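Local coordinates for protein DNA ligase (PDB 3GDE) that probably seals nicks in double-stranded DNA during replication, recombination and repair, using ATP to join a 3'-hydroxyl to a 5'-phosphate, at residues Ile220-Pro225 with Ile342-Gly347; Gln259-Trp262 with Val267-Tyr270. All coordinates share one frame; numbering follows the deposited sequence.

Interaction 1 (Ile220-Pro225 with Ile342-Gly347); sequences IEIHIP and ILYHDG
A classic beta bulge formed by Leu343 and Tyr344, both facing Ile297 of strand 296-306, receives Ile220 and Ile222 from the loop between helix 200-216 and strand 230-233. No hydrogen bond crosses the contact, and Tyr344 carries most of it. With CG anti to its backbone N (chi1 -170°), the ring swings toward the loop and lies between the two isoleucines and its own turn. Ile222 comes over one face, at about a right angle to the tyrosine side chain: CG1 makes a CH-pi contact 3.9 Å from the ring centroid of Tyr344, 27° off the normal, and with CD1 anti to CA (chi2 -179°), Ile222 CD1 lies 3.5 Å from Tyr344 CE1. The opposite face is backed by the peptide N of Gly347, 3.1 Å above the plane and displaced toward the rim. The Ile220 side chain passes that of Tyr344 in the opposite direction, its CG2 branch 4.0 Å from Tyr344 CD2, and its carbonyl O approaches Tyr344 CE2 obliquely at 3.4 Å. The CG1 branch of Ile220 turns away from the ring toward Leu343, where CD1 lies 3.9 Å from Leu343 O. Cut back to an alanine, Tyr344 would probably leave Ile222 CG1 and CD1 without the aromatic face they cover and open a gap between the loop and Gly347. A type II turn from Glu221 to Ile224, closed by Ile224 N to Glu221 O at 3.1 Å, presents Ile222 at its second position. Ile297 also touches Ile220, Ile222 and Tyr344, and Glu348 accepts a hydrogen bond from Ile220 N. Two isoleucines and the bulge tyrosine thus join the loop after helix 200-216 to the bulged pairing of strands 344-345 and 296-306 in the adenylation domain, a plain packing of loop on beta bulge.

Interaction 2 (Gln259-Trp262 with Val267-Tyr270); sequences QVHW and VTIY
Gln259-Trp262 and Val267-Tyr270 run antiparallel as the two arms of a beta hairpin, Gln259 pairing with Tyr270 and His261 with Thr268 as hydrogen-bonded pairs and Val260 with Ile269 as the non-hydrogen-bonded pair between them. Each hydrogen-bonded pair is closed by two backbone bonds, among them Gln259 N to Tyr270 O at 2.8 Å and the nearly straight His261 N to Thr268 O at 2.9 Å. On the face of Val260 and Ile269 the side chains lie side by side, Val260 CG2 4.1 Å from Ile269 CG1, and helix 282-291 covers them through Ile288 and Val285. Next to them the Trp262 indole crosses Val267, whose CG2 meets CE3 of the indole obliquely at 3.4 Å; the indole NE1 bonds to Val292 O. The other face, bearing Gln259, His261, Thr268 and Tyr270, is polar and aromatic. The edge of Tyr270 is turned toward the face of the His261 ring in an offset edge-to-face pair, the planes at 88° and the centroids 5.4 Å apart, with Tyr270 CD2 3.7 Å from His261 CD2. A first torsion that puts CG anti to the carbonyl carbon (chi1 -64°) lets the imidazole lean along its own strand, and His261 NE2 donates to Gln259 OE1 at 2.8 Å. Gln259 NE2 is used in turn by Val226 O, and Tyr270 OH by His223 O. Thr268 OG1, 3.3 Å from His261 CB, has no hydrogen-bonding partner in the model. The NE2 donation implies a proton on that nitrogen, and together with the tyrosine edge it would be expected to restrict rotation of the imidazole, leaving a buried polar face whose groups are mostly satisfied by bonds along and beyond the hairpin.

Overall arrangement
Interaction 2 is the more deeply buried of the two, a hydrogen-bonded hairpin with helix 282-291 over its Val260 and Ile269 face, whereas interaction 1 is partly buried and holds a loop to a bulged strand mainly by apolar and CH-pi packing, with no hydrogen bond across it. Both reach strand 296-306: Ile297 meets Ile220, Ile222 and Tyr344 in the first and Gln259 and His261 in the second. Their centres are about 9 Å apart, and they also touch directly, Tyr270 OH lying 2.7 Å from His223 O in a probable hydrogen bond. The loop 220-225 therefore lies against the polar face of the hairpin on one flank and against Tyr344 on another.

Interaction 1 (Ile220-Pro225 with Ile342-Gly347)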
ATOM      1  N   ILE A 220      14.909  14.582  -0.106  1.00 37.54           N
ATOM      2  CA  ILE A 220      14.612  13.674  -1.206  1.00 37.15           C
ATOM      3  C   ILE A 220      15.927  13.276  -1.870  1.00 37.12           C
ATOM      4  O   ILE A 220      16.765  14.125  -2.156  1.00 36.44           O
ATOM      5  CB  ILE A 220      13.685  14.344  -2.266  1.00 37.20           C
ATOM      6  CG1 ILE A 220      12.344  14.750  -1.640  1.00 36.84           C
ATOM      7  CG2 ILE A 220      13.489  13.432  -3.474  1.00 36.51           C
ATOM      8  CD1 ILE A 220      11.526  15.717  -2.473  1.00 36.94           C
ATOM      9  N   GLU A 221      16.106  11.979  -2.088  1.00 37.33           N
ATOM     10  CA  GLU A 221      17.206  11.491  -2.896  1.00 38.05           C
ATOM     11  C   GLU A 221      16.680  10.632  -4.040  1.00 37.37           C
ATOM     12  O   GLU A 221      15.691   9.899  -3.881  1.00 37.45           O
ATOM     13  CB  GLU A 221      18.280  10.776  -2.047  1.00 37.82           C
ATOM     14  CG  GLU A 221      17.789   9.712  -1.091  1.00 39.46           C
ATOM     15  CD  GLU A 221      18.836   9.334  -0.028  1.00 40.26           C
ATOM     16  OE1 GLU A 221      18.924  10.035   1.012  1.00 42.25           O
ATOM     17  OE2 GLU A 221      19.558   8.326  -0.230  1.00 42.64           O
ATOM     18  N   ILE A 222      17.332  10.749  -5.197  1.00 36.80           N
ATOM     19  CA  ILE A 222      16.908  10.040  -6.398  1.00 36.27           C
ATOM     20  C   ILE A 222      16.935   8.524  -6.192  1.00 35.81           C
ATOM     21  O   ILE A 222      17.892   7.968  -5.627  1.00 35.39           O
ATOM     22  CB  ILE A 222      17.725  10.444  -7.655  1.00 36.38           C
ATOM     23  CG1 ILE A 222      17.579  11.938  -7.931  1.00 36.99           C
ATOM     24  CG2 ILE A 222      17.239   9.669  -8.885  1.00 36.74           C
ATOM     25  CD1 ILE A 222      18.329  12.432  -9.168  1.00 36.57           C
ATOM     26  N   HIS A 223      15.854   7.889  -6.647  1.00 34.89           N
ATOM     27  CA  HIS A 223      15.619   6.449  -6.548  1.00 34.28           C
ATOM     28  C   HIS A 223      15.012   6.027  -5.201  1.00 33.46           C
ATOM     29  O   HIS A 223      14.675   4.860  -5.004  1.00 33.34           O
ATOM     30  CB  HIS A 223      16.856   5.620  -6.963  1.00 34.46           C
ATOM     31  CG  HIS A 223      17.354   5.937  -8.345  1.00 36.28           C
ATOM     32  ND1 HIS A 223      18.585   6.510  -8.586  1.00 37.60           N
ATOM     33  CD2 HIS A 223      16.765   5.796  -9.558  1.00 36.67           C
ATOM     34  CE1 HIS A 223      18.739   6.695  -9.885  1.00 38.28           C
ATOM     35  NE2 HIS A 223      17.650   6.266 -10.498  1.00 38.13           N
ATOM     36  N   ILE A 224      14.841   6.986  -4.295  1.00 32.39           N
ATOM     37  CA  ILE A 224      14.019   6.756  -3.107  1.00 31.69           C
ATOM     38  C   ILE A 224      12.686   7.488  -3.266  1.00 30.47           C
ATOM     39  O   ILE A 224      12.650   8.721  -3.338  1.00 30.40           O
ATOM     40  CB  ILE A 224      14.759   7.095  -1.778  1.00 32.11           C
ATOM     41  CG1 ILE A 224      15.876   6.068  -1.547  1.00 32.75           C
ATOM     42  CG2 ILE A 224      13.784   7.097  -0.588  1.00 32.10           C
ATOM     43  CD1 ILE A 224      16.871   6.444  -0.492  1.00 34.89           C
ATOM     44  N   PRO A 225      11.585   6.719  -3.330  1.00 29.46           N
ATOM     45  CA  PRO A 225      10.283   7.278  -3.672  1.00 28.58           C
ATOM     46  C   PRO A 225       9.763   8.207  -2.602  1.00 27.62           C
ATOM     47  O   PRO A 225       9.975   7.982  -1.408  1.00 26.89           O
ATOM     48  CB  PRO A 225       9.383   6.041  -3.777  1.00 28.72           C
ATOM     49  CG  PRO A 225      10.038   5.043  -2.884  1.00 29.31           C
ATOM     50  CD  PRO A 225      11.503   5.270  -3.068  1.00 29.35           C
ATOM     51  N   ILE A 342       7.419  18.147 -10.867  1.00 29.52           N
ATOM     52  CA  ILE A 342       8.827  17.835 -10.644  1.00 29.67           C
ATOM     53  C   ILE A 342       9.138  18.085  -9.163  1.00 30.03           C
ATOM     54  O   ILE A 342       8.751  19.112  -8.601  1.00 29.39           O
ATOM     55  CB  ILE A 342       9.741  18.661 -11.610  1.00 29.89           C
ATOM     56  CG1 ILE A 342      11.233  18.365 -11.379  1.00 29.05           C
ATOM     57  CG2 ILE A 342       9.403  20.179 -11.546  1.00 29.09           C
ATOM     58  CD1 ILE A 342      12.135  18.901 -12.476  1.00 29.80           C
ATOM     59  N   LEU A 343       9.801  17.125  -8.523  1.00 30.78           N
ATOM     60  CA  LEU A 343      10.020  17.176  -7.072  1.00 31.77           C
ATOM     61  C   LEU A 343      11.498  17.389  -6.783  1.00 32.78           C
ATOM     62  O   LEU A 343      11.887  17.861  -5.713  1.00 32.79           O
ATOM     63  CB  LEU A 343       9.544  15.890  -6.377  1.00 31.19           C
ATOM     64  CG  LEU A 343       8.330  15.045  -6.818  1.00 32.17           C
ATOM     65  CD1 LEU A 343       7.845  14.183  -5.644  1.00 30.21           C
ATOM     66  CD2 LEU A 343       7.174  15.842  -7.398  1.00 30.91           C
ATOM     67  N   TYR A 344      12.313  17.029  -7.763  1.00 33.97           N
ATOM     68  CA  TYR A 344      13.747  17.064  -7.629  1.00 35.14           C
ATOM     69  C   TYR A 344      14.348  17.508  -8.944  1.00 35.61           C
ATOM     70  O   TYR A 344      14.030  16.972 -10.000  1.00 35.27           O
ATOM     71  CB  TYR A 344      14.256  15.683  -7.251  1.00 35.34           C
ATOM     72  CG  TYR A 344      15.707  15.630  -6.856  1.00 35.96           C
ATOM     73  CD1 TYR A 344      16.710  15.524  -7.825  1.00 35.76           C
ATOM     74  CD2 TYR A 344      16.083  15.671  -5.507  1.00 36.63           C
ATOM     75  CE1 TYR A 344      18.054  15.468  -7.466  1.00 36.53           C
ATOM     76  CE2 TYR A 344      17.435  15.601  -5.132  1.00 36.69           C
ATOM     77  CZ  TYR A 344      18.408  15.502  -6.121  1.00 36.59           C
ATOM     78  OH  TYR A 344      19.735  15.445  -5.774  1.00 36.71           O
ATOM     79  N   HIS A 345      15.207  18.510  -8.861  1.00 36.93           N
ATOM     80  CA  HIS A 345      15.924  19.030 -10.012  1.00 38.64           C
ATOM     81  C   HIS A 345      17.269  19.500  -9.484  1.00 39.25           C
ATOM     82  O   HIS A 345      17.413  20.644  -9.028  1.00 39.15           O
ATOM     83  CB  HIS A 345      15.134  20.166 -10.660  1.00 39.11           C
ATOM     84  CG  HIS A 345      15.879  20.882 -11.741  1.00 41.47           C
ATOM     85  ND1 HIS A 345      16.584  22.044 -11.513  1.00 42.90           N
ATOM     86  CD2 HIS A 345      16.029  20.601 -13.057  1.00 42.97           C
ATOM     87  CE1 HIS A 345      17.137  22.448 -12.644  1.00 44.62           C
ATOM     88  NE2 HIS A 345      16.815  21.590 -13.596  1.00 44.24           N
ATOM     89  N   ASP A 346      18.233  18.581  -9.522  1.00 40.20           N
ATOM     90  CA  ASP A 346      19.502  18.696  -8.794  1.00 41.33           C
ATOM     91  C   ASP A 346      19.325  19.315  -7.398  1.00 41.18           C
ATOM     92  O   ASP A 346      19.851  20.390  -7.083  1.00 41.20           O
ATOM     93  CB  ASP A 346      20.565  19.401  -9.646  1.00 41.83           C
ATOM     94  CG  ASP A 346      20.946  18.585 -10.874  1.00 44.02           C
ATOM     95  OD1 ASP A 346      21.380  17.417 -10.699  1.00 46.05           O
ATOM     96  OD2 ASP A 346      20.799  19.099 -12.009  1.00 45.57           O
ATOM     97  N   GLY A 347      18.566  18.596  -6.574  1.00 41.11           N
ATOM     98  CA  GLY A 347      18.149  19.067  -5.263  1.00 40.62           C
ATOM     99  C   GLY A 347      16.635  19.146  -5.192  1.00 40.27           C
ATOM    100  O   GLY A 347      15.961  19.327  -6.213  1.00 39.66           O
TER

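Interaction 2 (Gln259-Trp262 with Val267-Tyr270)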
ATOM      1  N   GLN A 259       5.929   7.923 -10.613  1.00 26.80           N
ATOM      2  CA  GLN A 259       6.983   8.839 -10.235  1.00 27.18           C
ATOM      3  C   GLN A 259       8.298   8.326 -10.833  1.00 27.40           C
ATOM      4  O   GLN A 259       8.686   7.177 -10.631  1.00 27.20           O
ATOM      5  CB  GLN A 259       7.037   8.941  -8.716  1.00 26.92           C
ATOM      6  CG  GLN A 259       7.950  10.005  -8.194  1.00 26.96           C
ATOM      7  CD  GLN A 259       7.959  10.030  -6.696  1.00 26.03           C
ATOM      8  OE1 GLN A 259       8.800   9.396  -6.063  1.00 26.77           O
ATOM      9  NE2 GLN A 259       6.999  10.734  -6.110  1.00 25.26           N
ATOM     10  N   VAL A 260       8.962   9.187 -11.588  1.00 28.48           N
ATOM     11  CA  VAL A 260      10.127   8.801 -12.383  1.00 29.21           C
ATOM     12  C   VAL A 260      11.390   9.452 -11.825  1.00 29.87           C
ATOM     13  O   VAL A 260      11.440  10.673 -11.644  1.00 29.83           O
ATOM     14  CB  VAL A 260       9.918   9.171 -13.880  1.00 29.25           C
ATOM     15  CG1 VAL A 260      11.220   9.045 -14.677  1.00 29.92           C
ATOM     16  CG2 VAL A 260       8.818   8.298 -14.487  1.00 29.04           C
ATOM     17  N   HIS A 261      12.392   8.617 -11.544  1.00 30.64           N
ATOM     18  CA  HIS A 261      13.657   9.058 -10.962  1.00 31.87           C
ATOM     19  C   HIS A 261      14.819   8.817 -11.938  1.00 33.20           C
ATOM     20  O   HIS A 261      14.993   7.700 -12.436  1.00 33.10           O
ATOM     21  CB  HIS A 261      13.929   8.296  -9.663  1.00 31.53           C
ATOM     22  CG  HIS A 261      12.931   8.550  -8.580  1.00 29.96           C
ATOM     23  ND1 HIS A 261      13.244   9.244  -7.432  1.00 29.17           N
ATOM     24  CD2 HIS A 261      11.634   8.184  -8.458  1.00 28.16           C
ATOM     25  CE1 HIS A 261      12.181   9.303  -6.650  1.00 28.57           C
ATOM     26  NE2 HIS A 261      11.190   8.667  -7.250  1.00 28.61           N
ATOM     27  N   TRP A 262      15.621   9.853 -12.179  1.00 35.04           N
ATOM     28  CA  TRP A 262      16.675   9.817 -13.212  1.00 36.97           C
ATOM     29  C   TRP A 262      17.467  11.135 -13.278  1.00 38.28           C
ATOM     30  O   TRP A 262      16.847  12.191 -13.336  1.00 39.26           O
ATOM     31  CB  TRP A 262      15.982   9.571 -14.570  1.00 36.43           C
ATOM     32  CG  TRP A 262      16.714  10.059 -15.803  1.00 35.90           C
ATOM     33  CD1 TRP A 262      16.561  11.264 -16.429  1.00 35.98           C
ATOM     34  CD2 TRP A 262      17.687   9.335 -16.562  1.00 34.83           C
ATOM     35  NE1 TRP A 262      17.382  11.337 -17.532  1.00 35.78           N
ATOM     36  CE2 TRP A 262      18.086  10.169 -17.635  1.00 35.39           C
ATOM     37  CE3 TRP A 262      18.261   8.064 -16.443  1.00 34.52           C
ATOM     38  CZ2 TRP A 262      19.041   9.769 -18.582  1.00 35.72           C
ATOM     39  CZ3 TRP A 262      19.206   7.667 -17.390  1.00 35.97           C
ATOM     40  CH2 TRP A 262      19.586   8.518 -18.442  1.00 35.06           C
ATOM     41  N   VAL A 267      17.167   4.549 -14.485  1.00 37.17           N
ATOM     42  CA  VAL A 267      15.814   5.021 -14.243  1.00 35.62           C
ATOM     43  C   VAL A 267      15.157   4.071 -13.245  1.00 34.85           C
ATOM     44  O   VAL A 267      15.329   2.854 -13.343  1.00 34.65           O
ATOM     45  CB  VAL A 267      14.980   5.021 -15.561  1.00 35.72           C
ATOM     46  CG1 VAL A 267      13.513   5.386 -15.311  1.00 34.71           C
ATOM     47  CG2 VAL A 267      15.592   5.962 -16.598  1.00 35.59           C
ATOM     48  N   THR A 268      14.450   4.631 -12.267  1.00 33.77           N
ATOM     49  CA  THR A 268      13.441   3.880 -11.515  1.00 32.92           C
ATOM     50  C   THR A 268      12.072   4.532 -11.682  1.00 31.87           C
ATOM     51  O   THR A 268      11.952   5.766 -11.722  1.00 31.58           O
ATOM     52  CB  THR A 268      13.749   3.752 -10.004  1.00 33.11           C
ATOM     53  OG1 THR A 268      14.105   5.030  -9.478  1.00 33.64           O
ATOM     54  CG2 THR A 268      14.867   2.737  -9.739  1.00 33.89           C
ATOM     55  N   ILE A 269      11.048   3.692 -11.786  1.00 30.89           N
ATOM     56  CA  ILE A 269       9.664   4.150 -11.892  1.00 30.05           C
ATOM     57  C   ILE A 269       8.847   3.514 -10.774  1.00 29.72           C
ATOM     58  O   ILE A 269       8.849   2.290 -10.602  1.00 29.70           O
ATOM     59  CB  ILE A 269       9.041   3.808 -13.279  1.00 30.17           C
ATOM     60  CG1 ILE A 269       9.913   4.350 -14.423  1.00 29.54           C
ATOM     61  CG2 ILE A 269       7.592   4.339 -13.387  1.00 29.84           C
ATOM     62  CD1 ILE A 269       9.480   3.891 -15.805  1.00 29.76           C
ATOM     63  N   TYR A 270       8.172   4.358 -10.007  1.00 29.52           N
ATOM     64  CA  TYR A 270       7.274   3.913  -8.953  1.00 29.88           C
ATOM     65  C   TYR A 270       5.823   4.210  -9.304  1.00 29.83           C
ATOM     66  O   TYR A 270       5.514   5.251  -9.892  1.00 30.25           O
ATOM     67  CB  TYR A 270       7.641   4.571  -7.623  1.00 30.33           C
ATOM     68  CG  TYR A 270       9.015   4.188  -7.148  1.00 30.26           C
ATOM     69  CD1 TYR A 270       9.229   2.983  -6.488  1.00 29.66           C
ATOM     70  CD2 TYR A 270      10.107   5.025  -7.371  1.00 30.89           C
ATOM     71  CE1 TYR A 270      10.503   2.611  -6.062  1.00 31.00           C
ATOM     72  CE2 TYR A 270      11.383   4.671  -6.948  1.00 31.39           C
ATOM     73  CZ  TYR A 270      11.570   3.460  -6.289  1.00 31.39           C
ATOM     74  OH  TYR A 270      12.826   3.100  -5.856  1.00 32.23           O
TER